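Local atomic coordinates of protein induced by osmotic stress (Scheffersomyces stipitis, PDB entry 5YWN), a protein that probably reduces ketones to chiral alcohols with NADPH as an extended short-chain dehydrogenase/reductase of the dihydroflavonol-4-reductase subfamily. Residues 65-79 with 109-123. The protein carries 1 engineered substitution. Residues are numbered along the deposited sequence; the frame is centred on the assembly and turned at random.
Sequences DEALKKHPEVTIFLH and SIKDVAPQITRVVYT. With NAP (NADP nicotinamide-adenine-dinucleotide phosphate), chain B.
With its CG anti to the backbone N (chi1 -163°), F77 lays its ring against helix 91-113, where I110, its CG1 anti to the carbonyl carbon, lowers CD1 over one face. That methyl lies 4.0 Å from the F77 ring centroid and 29° off the ring normal, which defines a CH-pi contact. L68 continues this apolar layer, its CB meeting V113 CG2 at 3.6 Å. Where helix 65-70 starts, beside the last turn of helix 91-113, S109 OG donates to D65 OD1 (2.6 Å), nearly along the carboxylate C-O axis, and a water bridges D65 OD2 to D112 OD2.

Strands 74-79 and 119-123 run parallel, 9° apart, and F77 is gripped from both its backbone atoms: N to R119 O at 3.1 Å and O to V121 N at 3.0 Å. H79 repeats the pattern with V121 and T123. In the turn from A114 to I117, Q116 bends at chi2, bringing NE2 to V74 O (2.9 Å), while a water joins NE2 to both L68 O and V113 O.

Strand 74-79, helix 91-113 and strand 119-123 form a beta-alpha-beta unit of the Rossmann fold, with helix 65-70 packed beside it. T123 CG2 lies 3.3 Å from NAP O4D. Polar bonds at the start of helix 65-70 and ahead of strand 119-123 thus flank an apolar middle, and the strand pairing probably helps to place T123 beside the nicotinamide ribose.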
loop_
_atom_site.group_PDB
_atom_site.type_symbol
_atom_site.label_atom_id
_atom_site.label_comp_id
_atom_site.label_asym_id
_atom_site.label_seq_id
_atom_site.Cartn_x
_atom_site.Cartn_y
_atom_site.Cartn_z
ATOM N N ASP A 65 2.524 1.913 -22.749
ATOM C CA ASP A 65 3.058 1.203 -23.891
ATOM C C ASP A 65 4.493 1.575 -24.184
ATOM O O ASP A 65 5.291 0.734 -24.322
ATOM C CB ASP A 65 2.258 1.479 -25.144
ATOM C CG ASP A 65 0.975 0.723 -25.204
ATOM O OD1 ASP A 65 0.544 0.184 -24.227
ATOM O OD2 ASP A 65 0.386 0.684 -26.261
ATOM N N GLU A 66 4.777 2.835 -24.229
ATOM C CA GLU A 66 6.104 3.252 -24.546
ATOM C C GLU A 66 7.095 2.811 -23.494
ATOM O O GLU A 66 8.103 2.308 -23.809
ATOM C CB GLU A 66 6.153 4.729 -24.801
ATOM C CG GLU A 66 5.777 5.107 -26.207
ATOM C CD GLU A 66 6.758 4.604 -27.267
ATOM O OE1 GLU A 66 6.354 4.018 -28.268
ATOM O OE2 GLU A 66 7.943 4.786 -27.084
ATOM N N ALA A 67 6.756 2.974 -22.237
ATOM C CA ALA A 67 7.635 2.618 -21.161
ATOM C C ALA A 67 7.941 1.151 -21.183
ATOM O O ALA A 67 9.048 0.776 -21.040
ATOM C CB ALA A 67 7.023 3.007 -19.851
ATOM N N LEU A 68 6.942 0.331 -21.406
ATOM C CA LEU A 68 7.158 -1.082 -21.547
ATOM C C LEU A 68 8.021 -1.441 -22.757
ATOM O O LEU A 68 8.909 -2.200 -22.643
ATOM C CB LEU A 68 5.849 -1.811 -21.542
ATOM C CG LEU A 68 5.163 -1.725 -20.204
ATOM C CD1 LEU A 68 3.733 -2.137 -20.268
ATOM C CD2 LEU A 68 5.922 -2.418 -19.092
ATOM N N LYS A 69 7.787 -0.819 -23.884
ATOM C CA LYS A 69 8.549 -1.102 -25.079
ATOM C C LYS A 69 10.007 -0.794 -24.847
ATOM O O LYS A 69 10.824 -1.461 -25.325
ATOM C CB LYS A 69 8.055 -0.293 -26.267
ATOM C CG LYS A 69 6.797 -0.767 -26.944
ATOM C CD LYS A 69 6.667 -0.144 -28.319
ATOM C CE LYS A 69 5.783 1.054 -28.339
ATOM N NZ LYS A 69 6.337 2.292 -28.995
ATOM N N LYS A 70 10.289 0.235 -24.088
ATOM C CA LYS A 70 11.627 0.628 -23.726
ATOM C C LYS A 70 12.360 -0.348 -22.797
ATOM O O LYS A 70 13.527 -0.294 -22.698
ATOM C CB LYS A 70 11.644 2.027 -23.137
ATOM C CG LYS A 70 11.357 3.138 -24.123
ATOM C CD LYS A 70 11.303 4.507 -23.469
ATOM C CE LYS A 70 12.682 5.032 -23.101
ATOM N NZ LYS A 70 12.698 6.308 -22.341
ATOM N N HIS A 71 11.633 -1.200 -22.103
ATOM C CA HIS A 71 12.230 -2.054 -21.112
ATOM C C HIS A 71 11.840 -3.507 -21.270
ATOM O O HIS A 71 11.177 -4.079 -20.495
ATOM C CB HIS A 71 11.936 -1.545 -19.729
ATOM C CG HIS A 71 12.465 -0.184 -19.466
ATOM N ND1 HIS A 71 13.726 0.040 -19.005
ATOM C CD2 HIS A 71 11.895 1.025 -19.589
ATOM C CE1 HIS A 71 13.912 1.326 -18.846
ATOM N NE2 HIS A 71 12.818 1.947 -19.202
ATOM N N PRO A 72 12.328 -4.122 -22.329
ATOM C CA PRO A 72 12.054 -5.521 -22.646
ATOM C C PRO A 72 12.655 -6.476 -21.629
ATOM O O PRO A 72 12.293 -7.590 -21.536
ATOM C CB PRO A 72 12.662 -5.711 -24.030
ATOM C CG PRO A 72 13.543 -4.576 -24.243
ATOM C CD PRO A 72 13.059 -3.458 -23.401
ATOM N N GLU A 73 13.590 -5.973 -20.870
ATOM C CA GLU A 73 14.171 -6.723 -19.790
ATOM C C GLU A 73 13.218 -6.989 -18.608
ATOM O O GLU A 73 13.456 -7.839 -17.843
ATOM C CB GLU A 73 15.496 -6.120 -19.344
ATOM C CG GLU A 73 15.357 -4.886 -18.491
ATOM C CD GLU A 73 15.200 -3.613 -19.307
ATOM O OE1 GLU A 73 15.140 -3.714 -20.520
ATOM O OE2 GLU A 73 15.161 -2.528 -18.684
ATOM N N VAL A 74 12.167 -6.210 -18.491
ATOM C CA VAL A 74 11.222 -6.351 -17.403
ATOM C C VAL A 74 10.370 -7.608 -17.591
ATOM O O VAL A 74 9.819 -7.814 -18.597
ATOM C CB VAL A 74 10.329 -5.107 -17.315
ATOM C CG1 VAL A 74 9.119 -5.328 -16.410
ATOM C CG2 VAL A 74 11.124 -3.923 -16.905
ATOM N N THR A 75 10.339 -8.459 -16.597
ATOM C CA THR A 75 9.458 -9.601 -16.577
ATOM C C THR A 75 8.408 -9.658 -15.429
ATOM O O THR A 75 7.687 -10.564 -15.345
ATOM C CB THR A 75 10.244 -10.889 -16.593
ATOM O OG1 THR A 75 10.921 -11.026 -15.385
ATOM C CG2 THR A 75 11.219 -10.948 -17.759
ATOM N N ILE A 76 8.443 -8.685 -14.545
ATOM C CA ILE A 76 7.532 -8.511 -13.423
ATOM C C ILE A 76 6.944 -7.096 -13.383
ATOM O O ILE A 76 7.648 -6.156 -13.543
ATOM C CB ILE A 76 8.229 -8.787 -12.071
ATOM C CG1 ILE A 76 9.058 -10.054 -12.128
ATOM C CG2 ILE A 76 7.253 -8.776 -10.926
ATOM C CD1 ILE A 76 8.264 -11.318 -12.063
ATOM N N PHE A 77 5.646 -6.978 -13.176
ATOM C CA PHE A 77 5.009 -5.683 -13.037
ATOM C C PHE A 77 4.278 -5.573 -11.715
ATOM O O PHE A 77 3.392 -6.307 -11.467
ATOM C CB PHE A 77 4.079 -5.393 -14.193
ATOM C CG PHE A 77 3.689 -3.951 -14.347
ATOM C CD1 PHE A 77 2.864 -3.339 -13.454
ATOM C CD2 PHE A 77 4.168 -3.207 -15.401
ATOM C CE1 PHE A 77 2.513 -2.024 -13.609
ATOM C CE2 PHE A 77 3.845 -1.887 -15.553
ATOM C CZ PHE A 77 3.007 -1.298 -14.663
ATOM N N LEU A 78 4.659 -4.622 -10.906
ATOM C CA LEU A 78 3.930 -4.299 -9.714
ATOM C C LEU A 78 3.193 -2.968 -9.884
ATOM O O LEU A 78 3.786 -1.917 -9.913
ATOM C CB LEU A 78 4.852 -4.300 -8.546
ATOM C CG LEU A 78 5.912 -5.392 -8.498
ATOM C CD1 LEU A 78 6.877 -5.237 -7.373
ATOM C CD2 LEU A 78 5.280 -6.741 -8.434
ATOM N N HIS A 79 1.890 -3.060 -10.008
ATOM C CA HIS A 79 1.033 -1.914 -10.132
ATOM C C HIS A 79 0.557 -1.405 -8.771
ATOM O O HIS A 79 -0.335 -1.936 -8.179
ATOM C CB HIS A 79 -0.143 -2.253 -11.018
ATOM C CG HIS A 79 -1.049 -1.098 -11.292
ATOM N ND1 HIS A 79 -0.594 0.174 -11.461
ATOM C CD2 HIS A 79 -2.385 -1.033 -11.432
ATOM C CE1 HIS A 79 -1.606 0.971 -11.700
ATOM N NE2 HIS A 79 -2.702 0.261 -11.693
ATOM N N SER A 109 -1.841 -2.902 -21.705
ATOM C CA SER A 109 -0.528 -2.520 -22.215
ATOM C C SER A 109 0.455 -3.672 -22.068
ATOM O O SER A 109 1.157 -3.949 -22.963
ATOM C CB SER A 109 0.021 -1.283 -21.527
ATOM O OG SER A 109 -0.593 -0.119 -21.915
ATOM N N ILE A 110 0.436 -4.352 -20.948
ATOM C CA ILE A 110 1.321 -5.470 -20.698
ATOM C C ILE A 110 1.058 -6.576 -21.718
ATOM O O ILE A 110 1.950 -7.065 -22.302
ATOM C CB ILE A 110 1.192 -6.002 -19.256
ATOM C CG1 ILE A 110 1.766 -5.014 -18.267
ATOM C CG2 ILE A 110 1.861 -7.330 -19.086
ATOM C CD1 ILE A 110 1.417 -5.240 -16.839
ATOM N N LYS A 111 -0.194 -6.896 -21.942
ATOM C CA LYS A 111 -0.533 -7.876 -22.927
ATOM C C LYS A 111 -0.157 -7.455 -24.337
ATOM O O LYS A 111 0.288 -8.240 -25.074
ATOM C CB LYS A 111 -1.989 -8.260 -22.845
ATOM C CG LYS A 111 -2.397 -9.296 -23.846
ATOM C CD LYS A 111 -3.840 -9.646 -23.751
ATOM C CE LYS A 111 -4.154 -10.796 -24.671
ATOM N NZ LYS A 111 -5.505 -10.667 -25.184
ATOM N N ASP A 112 -0.386 -6.208 -24.680
ATOM C CA ASP A 112 -0.054 -5.718 -25.980
ATOM C C ASP A 112 1.470 -5.690 -26.287
ATOM O O ASP A 112 1.870 -6.062 -27.317
ATOM C CB ASP A 112 -0.599 -4.306 -26.198
ATOM C CG ASP A 112 -2.122 -4.217 -26.259
ATOM O OD1 ASP A 112 -2.807 -5.202 -26.317
ATOM O OD2 ASP A 112 -2.628 -3.110 -26.221
ATOM N N VAL A 113 2.263 -5.169 -25.384
ATOM C CA VAL A 113 3.647 -4.886 -25.633
ATOM C C VAL A 113 4.679 -5.536 -24.715
ATOM O O VAL A 113 5.819 -5.296 -24.851
ATOM C CB VAL A 113 3.899 -3.381 -25.704
ATOM C CG1 VAL A 113 2.949 -2.726 -26.678
ATOM C CG2 VAL A 113 3.827 -2.747 -24.344
ATOM N N ALA A 114 4.230 -6.295 -23.759
ATOM C CA ALA A 114 5.117 -6.923 -22.852
ATOM C C ALA A 114 4.760 -8.355 -22.585
ATOM O O ALA A 114 4.489 -8.737 -21.517
ATOM C CB ALA A 114 5.194 -6.107 -21.594
ATOM N N PRO A 115 4.799 -9.182 -23.604
ATOM C CA PRO A 115 4.470 -10.602 -23.491
ATOM C C PRO A 115 5.408 -11.410 -22.619
ATOM O O PRO A 115 5.070 -12.448 -22.184
ATOM C CB PRO A 115 4.529 -11.101 -24.935
ATOM C CG PRO A 115 5.293 -10.112 -25.646
ATOM C CD PRO A 115 5.176 -8.826 -24.960
ATOM N N GLN A 116 6.593 -10.902 -22.426
ATOM C CA GLN A 116 7.575 -11.483 -21.574
ATOM C C GLN A 116 7.221 -11.431 -20.091
ATOM O O GLN A 116 7.787 -12.127 -19.347
ATOM C CB GLN A 116 8.931 -10.863 -21.827
ATOM C CG GLN A 116 9.212 -9.585 -21.105
ATOM C CD GLN A 116 8.658 -8.400 -21.796
ATOM O OE1 GLN A 116 7.962 -8.514 -22.745
ATOM N NE2 GLN A 116 8.959 -7.269 -21.291
ATOM N N ILE A 117 6.295 -10.585 -19.703
ATOM C CA ILE A 117 5.963 -10.467 -18.301
ATOM C C ILE A 117 5.150 -11.667 -17.852
ATOM O O ILE A 117 4.126 -11.924 -18.328
ATOM C CB ILE A 117 5.262 -9.154 -17.969
ATOM C CG1 ILE A 117 6.162 -7.981 -18.222
ATOM C CG2 ILE A 117 4.880 -9.116 -16.500
ATOM C CD1 ILE A 117 5.566 -6.634 -17.988
ATOM N N THR A 118 5.781 -12.446 -17.013
ATOM C CA THR A 118 5.275 -13.573 -16.278
ATOM C C THR A 118 4.331 -13.347 -15.051
ATOM O O THR A 118 3.538 -14.152 -14.732
ATOM C CB THR A 118 6.431 -14.491 -15.903
ATOM O OG1 THR A 118 7.202 -13.857 -14.916
ATOM C CG2 THR A 118 7.301 -14.749 -17.089
ATOM N N ARG A 119 4.596 -12.292 -14.320
ATOM C CA ARG A 119 3.880 -12.001 -13.103
ATOM C C ARG A 119 3.471 -10.540 -12.991
ATOM O O ARG A 119 4.211 -9.685 -13.306
ATOM C CB ARG A 119 4.632 -12.464 -11.868
ATOM C CG ARG A 119 4.952 -13.926 -11.817
ATOM C CD ARG A 119 3.760 -14.751 -11.432
ATOM N NE ARG A 119 3.564 -14.766 -10.024
ATOM C CZ ARG A 119 4.038 -15.686 -9.223
ATOM N NH1 ARG A 119 4.687 -16.680 -9.709
ATOM N NH2 ARG A 119 3.853 -15.597 -7.953
ATOM N N VAL A 120 2.252 -10.331 -12.558
ATOM C CA VAL A 120 1.721 -9.060 -12.215
ATOM C C VAL A 120 1.108 -9.098 -10.804
ATOM O O VAL A 120 0.401 -10.018 -10.460
ATOM C CB VAL A 120 0.692 -8.587 -13.217
ATOM C CG1 VAL A 120 0.015 -7.321 -12.748
ATOM C CG2 VAL A 120 1.253 -8.492 -14.624
ATOM N N VAL A 121 1.420 -8.083 -10.028
ATOM C CA VAL A 121 0.868 -7.920 -8.713
ATOM C C VAL A 121 0.138 -6.602 -8.656
ATOM O O VAL A 121 0.686 -5.580 -8.945
ATOM C CB VAL A 121 1.927 -7.943 -7.603
ATOM C CG1 VAL A 121 1.310 -7.881 -6.243
ATOM C CG2 VAL A 121 2.882 -9.057 -7.739
ATOM N N TYR A 122 -1.108 -6.650 -8.265
ATOM C CA TYR A 122 -1.855 -5.458 -8.074
ATOM C C TYR A 122 -1.964 -5.122 -6.588
ATOM O O TYR A 122 -2.336 -5.932 -5.819
ATOM C CB TYR A 122 -3.230 -5.580 -8.684
ATOM C CG TYR A 122 -4.090 -4.408 -8.406
ATOM C CD1 TYR A 122 -3.786 -3.189 -8.937
ATOM C CD2 TYR A 122 -5.151 -4.496 -7.561
ATOM C CE1 TYR A 122 -4.537 -2.101 -8.688
ATOM C CE2 TYR A 122 -5.913 -3.417 -7.295
ATOM C CZ TYR A 122 -5.579 -2.213 -7.855
ATOM O OH TYR A 122 -6.274 -1.140 -7.596
ATOM N N THR A 123 -1.641 -3.902 -6.233
ATOM C CA THR A 123 -1.753 -3.456 -4.871
ATOM C C THR A 123 -3.220 -2.999 -4.613
ATOM O O THR A 123 -3.615 -1.975 -4.985
ATOM C CB THR A 123 -0.783 -2.310 -4.489
ATOM O OG1 THR A 123 0.537 -2.586 -4.865
ATOM C CG2 THR A 123 -0.858 -1.999 -2.998
HETATM P PA NAP B . 0.812 7.342 -1.483
HETATM O O1A NAP B . 2.006 7.347 -0.558
HETATM O O2A NAP B . 0.080 8.630 -1.777
HETATM O O5B NAP B . 1.262 6.686 -2.883
HETATM C C5B NAP B . 0.517 6.939 -4.072
HETATM C C4B NAP B . 1.468 7.093 -5.253
HETATM O O4B NAP B . 0.779 6.819 -6.477
HETATM C C3B NAP B . 2.028 8.504 -5.339
HETATM O O3B NAP B . 3.453 8.494 -5.206
HETATM C C2B NAP B . 1.620 9.042 -6.697
HETATM O O2B NAP B . 2.767 9.389 -7.468
HETATM C C1B NAP B . 0.830 7.932 -7.374
HETATM N N9A NAP B . -0.544 8.400 -7.683
HETATM C C8A NAP B . -1.481 8.738 -6.776
HETATM N N7A NAP B . -2.628 9.123 -7.393
HETATM C C5A NAP B . -2.431 9.034 -8.721
HETATM C C6A NAP B . -3.230 9.289 -9.942
HETATM N N6A NAP B . -4.508 9.731 -9.863
HETATM N N1A NAP B . -2.639 9.066 -11.137
HETATM C C2A NAP B . -1.370 8.627 -11.239
HETATM N N3A NAP B . -0.594 8.377 -10.169
HETATM C C4A NAP B . -1.054 8.557 -8.908
HETATM O O3 NAP B . -0.255 6.273 -0.921
HETATM P PN NAP B . 0.242 4.954 -0.144
HETATM O O1N NAP B . -0.298 5.004 1.265
HETATM O O2N NAP B . 1.727 4.799 -0.377
HETATM O O5D NAP B . -0.517 3.773 -0.933
HETATM C C5D NAP B . 0.188 2.956 -1.865
HETATM C C4D NAP B . -0.769 1.958 -2.507
HETATM O O4D NAP B . -1.094 0.919 -1.578
HETATM C C3D NAP B . -2.068 2.620 -2.938
HETATM O O3D NAP B . -2.228 2.548 -4.358
HETATM C C2D NAP B . -3.181 1.870 -2.234
HETATM O O2D NAP B . -4.098 1.314 -3.183
HETATM C C1D NAP B . -2.509 0.771 -1.425
HETATM N N1N NAP B . -2.888 0.881 -0.013
HETATM C C2N NAP B . -2.133 1.607 0.822
HETATM C C3N NAP B . -2.474 1.725 2.165
HETATM C C7N NAP B . -1.623 2.540 3.093
HETATM O O7N NAP B . -2.057 2.840 4.193
HETATM N N7N NAP B . -0.410 2.916 2.689
HETATM C C4N NAP B . -3.608 1.082 2.638
HETATM C C5N NAP B . -4.373 0.336 1.753
HETATM C C6N NAP B . -3.987 0.251 0.421
HETATM P P2B NAP B . 3.378 10.876 -7.400
HETATM O O1X NAP B . 4.055 11.054 -8.738
HETATM O O2X NAP B . 2.171 11.757 -7.190
HETATM O O3X NAP B . 4.325 10.827 -6.225
HETATM O O HOH W 1 -2.248 -0.796 -24.738
HETATM O O HOH W 2 -0.795 -1.316 -28.029
HETATM O O HOH W 3 8.370 -4.882 -23.221
#